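Local coordinates for protein plasmodium falciparum gamete antigen 27/25 (Plasmodium falciparum, PDB 1N81) that is needed for sexual development of the malaria parasite as a gametocyte protein, although its molecular activity is unknown and may involve dimerization, at residues 84-88 with 105-109; 109-113 with 165-170; 139-143 with 159-163. All coordinates share one frame; numbering follows the deposited sequence.

Contact 1 of 3, residues 84-88 with 105-109; sequences RLISY and YLWVE
A buried salt bridge between Arg84 and Glu109, flanked by a tyrosine pair, links helix 71-89 to helix 96-122 inside the all-helical body of the protein. Arg84 presents the side of its guanidinium: NE bonds Glu109 OE2 at 2.8 Å and almost straight (172°), while NH2 bonds Glu109 OE1 at 2.7 Å. Both oxygens lie near the guanidinium plane, yet each is met from above the carboxylate plane, because the two flat groups are twisted 46° apart. Glu109 reaches across as an extended chain. The two helices are consecutive in the all-helical fold, joined by a short connection, and the contact holds these neighbours together. Their segment axes stay 13.1 Å apart and cross steeply, on the antiparallel side of perpendicular, so long side chains and a water span the interval. That water hydrogen-bonds Tyr88 OH and donates to Glu109 OE2, with a weak third bond to Tyr105 O. Tyr105 turns the edge of its ring toward the face of Tyr88 in a T-shaped pair, centroids 5.4 Å apart and planes at 74°. Leu106 CD2 lies 3.8 Å from Arg84 CD and also meets the Tyr88 ring at its edge. Beyond the two segments, Arg84 NH1 forms a salt bridge with Glu22 of helix 13-35, and Phe154 packs against the Tyr105 ring.

Contact 2 of 3, residues 109-113 with 165-170; sequences EQRVI and RISQFL
The axes of segments 109-113 and 165-170 approach to 10.1 Å with 50° between their N-to-C directions, and the backbones come nearest at Ile113 and Ile166, whose CA atoms are 5.8 Å apart. From this point the apolar side chains spread across the interface. Ile113 is the most deeply engaged: its CD1 sits over one face of the Phe169 ring, 3.9 Å from the ring centroid and 19° off the normal, a CH-pi contact displaced toward the rim. Its other branch, CG2, closes on Phe169 CE2 at 3.5 Å, so both branches of the isoleucine bear on the same ring. With CG1 beside the backbone N (chi1 -73°), the chain can also lay that methylene against Ile166 CG1 at 3.9 Å. Ile166 continues the apolar layer, its CD1 touching Val112 CG1 at 3.8 Å, while its CG1 passes alongside Glu109 CG. Leu170 CD2 packs against Ile113 as well. At the N-terminal end of both segments the character becomes ionic. Arg165, bent at its third torsion, brings NH1 to the Glu109 carboxylate as a salt bridge, 2.8 Å from OE2, but both N-H bonds there are weak; the stronger polar partner of Glu109 is Arg84. The carboxylate thus serves two arginines, which probably favours its ionised form in this buried place. Two helical segments more than fifty residues apart in sequence, pointing broadly the same way, pack here near the centre of the chain: Phe23 of helix 13-35 touches Glu109 and Ile113, Arg84 and Tyr88 of helix 71-89 lie against Arg165, and Phe143 of helix 136-150 covers Val112 and Ile166.

Contact 3 of 3, residues 139-143 with 159-163; sequences IRMLF and YKDAA
Arg140 NH2 is held by two carboxylates of its own helix, those of Asp144 and Glu147, while the rest of the guanidinium lies over one face of the Tyr159 ring. CZ stands 3.8 Å from the ring centroid and 18° off the normal, a cation-pi contact. NH1 comes lowest, 3.0 Å from Tyr159 CG, and the aliphatic CD adds a CH-pi contact over the same ring. Bends at the second and third torsions of Arg140 fold the chain back over the tyrosine. Tyr159 itself reaches across from helix 156-173 with CG anti to the backbone N (chi1 169°), and its edge points at the face of Phe143. The rings form a T-shaped pair, centroids 5.0 Å apart and planes at 86°, with Tyr159 CE1 3.5 Å from Phe143 CG. Helices 136-150 and 156-173 are successive, joined by the short connection 151-155, and cross steeply here. Deeper in, Phe143 CZ rests on Ala162 CB at 3.8 Å. Ile139 CG2 touches both Tyr159 OH and Ala163 CB. Phe143 continues inward to Val108 and Val112 of helix 96-122. With no hydrogen bond passing between the two segments, the pairing rests on aromatic, cation-pi and apolar contacts, and the two acids on Arg140 probably stabilise its positive charge and steady the guanidinium above the ring.

Overall arrangement
The three contacts form a connected set, two buried and the third partly so, their centres 9 to 12 Å apart. Contacts 1 and 2 share helix 96-122 and meet on Glu109; contacts 2 and 3 share helix 156-173. Along the chain contact 1 closes first, and contact 2 opens where it ends; contact 3 then lies nested within the long span that contact 2 closes. Val108 CG1 touches Phe143 CE2 at 3.7 Å, and Ile166 CD1 touches Phe143 CE1 at 3.6 Å, so Phe143 of contact 3 touches a residue of each of the other two sites. Contact 2 thereby joins two pairs of successive helices, and a buried ionic group on Glu109 adjoins the apolar packing of contacts 2 and 3.

Contact 1 of 3, residues 84-88 with 105-109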
loop_
_atom_site.group_PDB
_atom_site.type_symbol
_atom_site.label_atom_id
_atom_site.label_comp_id
_atom_site.label_asym_id
_atom_site.label_seq_id
_atom_site.Cartn_x
_atom_site.Cartn_y
_atom_site.Cartn_z
ATOM N N ARG A 84 -0.046 6.019 7.760
ATOM C CA ARG A 84 -0.447 6.962 6.722
ATOM C C ARG A 84 -1.350 8.015 7.336
ATOM O O ARG A 84 -1.292 9.172 6.934
ATOM C CB ARG A 84 -1.173 6.265 5.556
ATOM C CG ARG A 84 -0.263 5.414 4.646
ATOM C CD ARG A 84 -1.049 4.863 3.437
ATOM N NE ARG A 84 -0.238 3.871 2.742
ATOM C CZ ARG A 84 -0.306 2.560 2.948
ATOM N NH1 ARG A 84 -1.169 2.055 3.824
ATOM N NH2 ARG A 84 0.522 1.764 2.292
ATOM N N LEU A 85 -2.189 7.617 8.299
ATOM C CA LEU A 85 -3.090 8.578 8.950
ATOM C C LEU A 85 -2.252 9.688 9.610
ATOM O O LEU A 85 -2.515 10.882 9.430
ATOM C CB LEU A 85 -3.934 7.883 10.019
ATOM C CG LEU A 85 -4.778 6.692 9.536
ATOM C CD1 LEU A 85 -5.622 6.185 10.680
ATOM C CD2 LEU A 85 -5.647 7.083 8.375
ATOM N N ILE A 86 -1.239 9.276 10.363
ATOM C CA ILE A 86 -0.355 10.216 11.053
ATOM C C ILE A 86 0.505 11.023 10.064
ATOM O O ILE A 86 0.760 12.197 10.282
ATOM C CB ILE A 86 0.518 9.461 12.079
ATOM C CG1 ILE A 86 -0.382 9.036 13.251
ATOM C CG2 ILE A 86 1.676 10.319 12.545
ATOM C CD1 ILE A 86 0.307 8.187 14.276
ATOM N N SER A 87 0.907 10.412 8.953
ATOM C CA SER A 87 1.714 11.118 7.968
ATOM C C SER A 87 0.927 12.156 7.153
ATOM O O SER A 87 1.454 13.222 6.810
ATOM C CB SER A 87 2.345 10.102 7.007
ATOM O OG SER A 87 3.161 10.737 6.035
ATOM N N TYR A 88 -0.334 11.851 6.844
ATOM C CA TYR A 88 -1.162 12.731 6.010
ATOM C C TYR A 88 -2.261 13.538 6.717
ATOM O O TYR A 88 -2.762 14.524 6.161
ATOM C CB TYR A 88 -1.875 11.899 4.918
ATOM C CG TYR A 88 -0.983 11.037 4.058
ATOM C CD1 TYR A 88 -1.476 9.855 3.473
ATOM C CD2 TYR A 88 0.332 11.423 3.764
ATOM C CE1 TYR A 88 -0.692 9.090 2.622
ATOM C CE2 TYR A 88 1.130 10.660 2.903
ATOM C CZ TYR A 88 0.608 9.495 2.339
ATOM O OH TYR A 88 1.401 8.734 1.510
ATOM N N TYR A 105 -2.315 10.809 -3.242
ATOM C CA TYR A 105 -1.096 10.325 -2.606
ATOM C C TYR A 105 -1.202 8.790 -2.492
ATOM O O TYR A 105 -0.215 8.071 -2.679
ATOM C CB TYR A 105 -0.960 10.916 -1.202
ATOM C CG TYR A 105 -0.527 12.362 -1.145
ATOM C CD1 TYR A 105 -1.171 13.352 -1.902
ATOM C CD2 TYR A 105 0.468 12.752 -0.269
ATOM C CE1 TYR A 105 -0.828 14.686 -1.765
ATOM C CE2 TYR A 105 0.820 14.076 -0.119
ATOM C CZ TYR A 105 0.175 15.040 -0.865
ATOM O OH TYR A 105 0.559 16.343 -0.702
ATOM N N LEU A 106 -2.407 8.301 -2.183
ATOM C CA LEU A 106 -2.636 6.875 -2.027
ATOM C C LEU A 106 -2.411 6.211 -3.370
ATOM O O LEU A 106 -1.787 5.159 -3.466
ATOM C CB LEU A 106 -4.075 6.598 -1.530
ATOM C CG LEU A 106 -4.396 7.053 -0.083
ATOM C CD1 LEU A 106 -5.825 6.689 0.279
ATOM C CD2 LEU A 106 -3.428 6.418 0.927
ATOM N N TRP A 107 -2.920 6.853 -4.411
ATOM C CA TRP A 107 -2.806 6.354 -5.777
ATOM C C TRP A 107 -1.345 6.193 -6.160
ATOM O O TRP A 107 -0.947 5.166 -6.722
ATOM C CB TRP A 107 -3.471 7.346 -6.737
ATOM C CG TRP A 107 -3.609 6.906 -8.140
ATOM C CD1 TRP A 107 -4.710 6.328 -8.708
ATOM C CD2 TRP A 107 -2.613 7.002 -9.194
ATOM N NE1 TRP A 107 -4.470 6.060 -10.041
ATOM C CE2 TRP A 107 -3.203 6.462 -10.364
ATOM C CE3 TRP A 107 -1.308 7.493 -9.256
ATOM C CZ2 TRP A 107 -2.505 6.384 -11.586
ATOM C CZ3 TRP A 107 -0.615 7.419 -10.463
ATOM C CH2 TRP A 107 -1.219 6.871 -11.618
ATOM N N VAL A 108 -0.559 7.223 -5.864
ATOM C CA VAL A 108 0.848 7.217 -6.188
ATOM C C VAL A 108 1.564 6.037 -5.532
ATOM O O VAL A 108 2.281 5.293 -6.191
ATOM C CB VAL A 108 1.499 8.535 -5.762
ATOM C CG1 VAL A 108 3.057 8.387 -5.770
ATOM C CG2 VAL A 108 1.027 9.677 -6.745
ATOM N N GLU A 109 1.335 5.857 -4.243
ATOM C CA GLU A 109 1.963 4.776 -3.506
ATOM C C GLU A 109 1.505 3.424 -4.077
ATOM O O GLU A 109 2.337 2.532 -4.324
ATOM C CB GLU A 109 1.628 4.885 -2.006
ATOM C CG GLU A 109 2.378 3.865 -1.143
ATOM C CD GLU A 109 2.119 4.021 0.350
ATOM O OE1 GLU A 109 2.560 3.136 1.107
ATOM O OE2 GLU A 109 1.485 5.011 0.781
HETATM O O HOH W 1 0.088 7.035 0.072
#

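Contact 2 of 3, residues 109-113 with 165-170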
loop_
_atom_site.group_PDB
_atom_site.type_symbol
_atom_site.label_atom_id
_atom_site.label_comp_id
_atom_site.label_asym_id
_atom_site.label_seq_id
_atom_site.Cartn_x
_atom_site.Cartn_y
_atom_site.Cartn_z
ATOM N N GLU A 109 1.335 5.857 -4.243
ATOM C CA GLU A 109 1.963 4.776 -3.506
ATOM C C GLU A 109 1.505 3.424 -4.077
ATOM O O GLU A 109 2.337 2.532 -4.324
ATOM C CB GLU A 109 1.628 4.885 -2.006
ATOM C CG GLU A 109 2.378 3.865 -1.143
ATOM C CD GLU A 109 2.119 4.021 0.350
ATOM O OE1 GLU A 109 2.560 3.136 1.107
ATOM O OE2 GLU A 109 1.485 5.011 0.781
ATOM N N GLN A 110 0.208 3.277 -4.332
ATOM C CA GLN A 110 -0.274 2.000 -4.859
ATOM C C GLN A 110 0.327 1.701 -6.248
ATOM O O GLN A 110 0.772 0.570 -6.534
ATOM C CB GLN A 110 -1.806 1.949 -4.881
ATOM C CG GLN A 110 -2.313 0.592 -5.316
ATOM C CD GLN A 110 -3.801 0.425 -5.160
ATOM O OE1 GLN A 110 -4.526 1.384 -4.944
ATOM N NE2 GLN A 110 -4.263 -0.807 -5.274
ATOM N N ARG A 111 0.397 2.722 -7.094
ATOM C CA ARG A 111 1.020 2.549 -8.397
ATOM C C ARG A 111 2.531 2.180 -8.323
ATOM O O ARG A 111 3.020 1.374 -9.117
ATOM C CB ARG A 111 0.905 3.826 -9.204
ATOM C CG ARG A 111 1.582 3.760 -10.528
ATOM C CD ARG A 111 0.966 2.689 -11.433
ATOM N NE ARG A 111 1.181 3.012 -12.846
ATOM C CZ ARG A 111 0.242 3.485 -13.669
ATOM N NH1 ARG A 111 -0.991 3.688 -13.232
ATOM N NH2 ARG A 111 0.540 3.750 -14.937
ATOM N N VAL A 112 3.281 2.791 -7.414
ATOM C CA VAL A 112 4.698 2.456 -7.342
ATOM C C VAL A 112 4.833 0.994 -6.882
ATOM O O VAL A 112 5.626 0.236 -7.462
ATOM C CB VAL A 112 5.473 3.409 -6.428
ATOM C CG1 VAL A 112 6.900 2.899 -6.222
ATOM C CG2 VAL A 112 5.531 4.773 -7.081
ATOM N N ILE A 113 4.014 0.594 -5.901
ATOM C CA ILE A 113 4.003 -0.798 -5.422
ATOM C C ILE A 113 3.812 -1.747 -6.606
ATOM O O ILE A 113 4.591 -2.690 -6.793
ATOM C CB ILE A 113 2.859 -1.072 -4.390
ATOM C CG1 ILE A 113 3.210 -0.420 -3.050
ATOM C CG2 ILE A 113 2.651 -2.568 -4.213
ATOM C CD1 ILE A 113 2.130 -0.537 -1.985
ATOM N N ARG A 165 7.317 1.808 3.464
ATOM C CA ARG A 165 6.090 1.019 3.422
ATOM C C ARG A 165 6.040 0.140 2.195
ATOM O O ARG A 165 5.604 -1.009 2.241
ATOM C CB ARG A 165 4.873 1.920 3.363
ATOM C CG ARG A 165 4.426 2.475 4.717
ATOM C CD ARG A 165 3.173 3.326 4.488
ATOM N NE ARG A 165 3.491 4.630 4.983
ATOM C CZ ARG A 165 3.393 5.738 4.291
ATOM N NH1 ARG A 165 2.968 5.736 3.041
ATOM N NH2 ARG A 165 3.726 6.856 4.874
ATOM N N ILE A 166 6.466 0.719 1.088
ATOM C CA ILE A 166 6.462 0.045 -0.190
ATOM C C ILE A 166 7.320 -1.233 -0.117
ATOM O O ILE A 166 6.874 -2.333 -0.503
ATOM C CB ILE A 166 6.989 1.025 -1.230
ATOM C CG1 ILE A 166 5.880 2.036 -1.542
ATOM C CG2 ILE A 166 7.509 0.294 -2.484
ATOM C CD1 ILE A 166 6.349 3.141 -2.491
ATOM N N SER A 167 8.537 -1.083 0.386
ATOM C CA SER A 167 9.434 -2.232 0.508
ATOM C C SER A 167 8.784 -3.235 1.464
ATOM O O SER A 167 8.743 -4.437 1.175
ATOM C CB SER A 167 10.814 -1.798 1.018
ATOM O OG SER A 167 11.511 -1.091 0.010
ATOM N N GLN A 168 8.219 -2.737 2.563
ATOM C CA GLN A 168 7.563 -3.622 3.522
ATOM C C GLN A 168 6.398 -4.348 2.906
ATOM O O GLN A 168 6.235 -5.555 3.100
ATOM C CB GLN A 168 7.037 -2.871 4.747
ATOM C CG GLN A 168 6.459 -3.853 5.753
ATOM C CD GLN A 168 5.849 -3.187 6.934
ATOM O OE1 GLN A 168 4.752 -2.640 6.857
ATOM N NE2 GLN A 168 6.568 -3.203 8.049
ATOM N N PHE A 169 5.562 -3.606 2.185
ATOM C CA PHE A 169 4.397 -4.190 1.537
ATOM C C PHE A 169 4.811 -5.323 0.569
ATOM O O PHE A 169 4.214 -6.391 0.554
ATOM C CB PHE A 169 3.628 -3.106 0.756
ATOM C CG PHE A 169 2.409 -3.629 0.030
ATOM C CD1 PHE A 169 1.128 -3.416 0.550
ATOM C CD2 PHE A 169 2.546 -4.328 -1.170
ATOM C CE1 PHE A 169 -0.025 -3.892 -0.112
ATOM C CE2 PHE A 169 1.415 -4.813 -1.847
ATOM C CZ PHE A 169 0.116 -4.590 -1.308
ATOM N N LEU A 170 5.815 -5.081 -0.258
ATOM C CA LEU A 170 6.236 -6.096 -1.212
ATOM C C LEU A 170 6.705 -7.387 -0.499
ATOM O O LEU A 170 6.259 -8.490 -0.821
ATOM C CB LEU A 170 7.339 -5.520 -2.104
ATOM C CG LEU A 170 6.783 -4.450 -3.057
ATOM C CD1 LEU A 170 7.910 -3.677 -3.654
ATOM C CD2 LEU A 170 5.937 -5.072 -4.147
#

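Contact 3 of 3, residues 139-143 with 159-163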
loop_
_atom_site.group_PDB
_atom_site.type_symbol
_atom_site.label_atom_id
_atom_site.label_comp_id
_atom_site.label_asym_id
_atom_site.label_seq_id
_atom_site.Cartn_x
_atom_site.Cartn_y
_atom_site.Cartn_z
ATOM N N ILE A 139 12.589 3.028 -6.536
ATOM C CA ILE A 139 11.393 3.612 -5.950
ATOM C C ILE A 139 11.348 5.135 -6.130
ATOM O O ILE A 139 10.304 5.695 -6.501
ATOM C CB ILE A 139 11.260 3.226 -4.465
ATOM C CG1 ILE A 139 10.984 1.710 -4.364
ATOM C CG2 ILE A 139 10.108 4.010 -3.809
ATOM C CD1 ILE A 139 11.154 1.158 -2.949
ATOM N N ARG A 140 12.475 5.794 -5.905
ATOM C CA ARG A 140 12.531 7.242 -6.032
ATOM C C ARG A 140 12.184 7.660 -7.453
ATOM O O ARG A 140 11.443 8.609 -7.652
ATOM C CB ARG A 140 13.923 7.774 -5.674
ATOM C CG ARG A 140 14.047 9.326 -5.740
ATOM C CD ARG A 140 13.163 10.048 -4.704
ATOM N NE ARG A 140 12.030 10.726 -5.335
ATOM C CZ ARG A 140 11.146 11.484 -4.689
ATOM N NH1 ARG A 140 11.252 11.683 -3.380
ATOM N NH2 ARG A 140 10.129 12.028 -5.351
ATOM N N MET A 141 12.718 6.949 -8.441
ATOM C CA MET A 141 12.418 7.284 -9.824
ATOM C C MET A 141 10.973 7.021 -10.174
ATOM O O MET A 141 10.332 7.856 -10.822
ATOM C CB MET A 141 13.362 6.545 -10.777
ATOM C CG MET A 141 14.749 7.162 -10.776
ATOM S SD MET A 141 15.833 6.430 -12.017
ATOM C CE MET A 141 16.472 5.121 -11.106
ATOM N N LEU A 142 10.437 5.873 -9.775
ATOM C CA LEU A 142 9.028 5.629 -10.059
ATOM C C LEU A 142 8.156 6.708 -9.378
ATOM O O LEU A 142 7.151 7.163 -9.960
ATOM C CB LEU A 142 8.609 4.225 -9.617
ATOM C CG LEU A 142 9.175 3.068 -10.452
ATOM C CD1 LEU A 142 8.870 1.750 -9.746
ATOM C CD2 LEU A 142 8.560 3.057 -11.867
ATOM N N PHE A 143 8.563 7.141 -8.179
ATOM C CA PHE A 143 7.844 8.177 -7.438
ATOM C C PHE A 143 7.852 9.519 -8.175
ATOM O O PHE A 143 6.836 10.225 -8.206
ATOM C CB PHE A 143 8.446 8.406 -6.035
ATOM C CG PHE A 143 7.476 8.151 -4.916
ATOM C CD1 PHE A 143 7.330 6.863 -4.385
ATOM C CD2 PHE A 143 6.691 9.183 -4.409
ATOM C CE1 PHE A 143 6.406 6.626 -3.375
ATOM C CE2 PHE A 143 5.764 8.949 -3.385
ATOM C CZ PHE A 143 5.627 7.674 -2.875
ATOM N N TYR A 159 7.738 11.093 1.766
ATOM C CA TYR A 159 8.369 10.246 0.756
ATOM C C TYR A 159 9.202 9.145 1.399
ATOM O O TYR A 159 9.087 7.970 1.049
ATOM C CB TYR A 159 9.303 11.045 -0.160
ATOM C CG TYR A 159 10.139 10.121 -1.013
ATOM C CD1 TYR A 159 9.560 9.418 -2.074
ATOM C CD2 TYR A 159 11.442 9.801 -0.650
ATOM C CE1 TYR A 159 10.238 8.415 -2.728
ATOM C CE2 TYR A 159 12.132 8.800 -1.296
ATOM C CZ TYR A 159 11.518 8.098 -2.336
ATOM O OH TYR A 159 12.156 7.037 -2.940
ATOM N N LYS A 160 10.059 9.522 2.333
ATOM C CA LYS A 160 10.887 8.523 2.984
ATOM C C LYS A 160 10.030 7.454 3.697
ATOM O O LYS A 160 10.327 6.246 3.652
ATOM C CB LYS A 160 11.821 9.227 3.961
ATOM C CG LYS A 160 12.670 8.332 4.816
ATOM C CD LYS A 160 13.719 9.165 5.570
ATOM C CE LYS A 160 14.663 8.293 6.416
ATOM N NZ LYS A 160 13.975 7.655 7.585
ATOM N N ASP A 161 8.965 7.878 4.365
ATOM C CA ASP A 161 8.121 6.894 5.042
ATOM C C ASP A 161 7.432 6.002 4.007
ATOM O O ASP A 161 7.350 4.782 4.188
ATOM C CB ASP A 161 7.070 7.576 5.924
ATOM C CG ASP A 161 7.688 8.280 7.138
ATOM O OD1 ASP A 161 8.783 7.873 7.602
ATOM O OD2 ASP A 161 7.064 9.237 7.640
ATOM N N ALA A 162 6.969 6.601 2.911
ATOM C CA ALA A 162 6.300 5.826 1.878
ATOM C C ALA A 162 7.231 4.766 1.273
ATOM O O ALA A 162 6.813 3.626 1.061
ATOM C CB ALA A 162 5.790 6.728 0.793
ATOM N N ALA A 163 8.480 5.125 1.000
ATOM C CA ALA A 163 9.402 4.163 0.392
ATOM C C ALA A 163 9.572 2.963 1.321
ATOM O O ALA A 163 9.664 1.832 0.863
ATOM C CB ALA A 163 10.763 4.829 0.104
#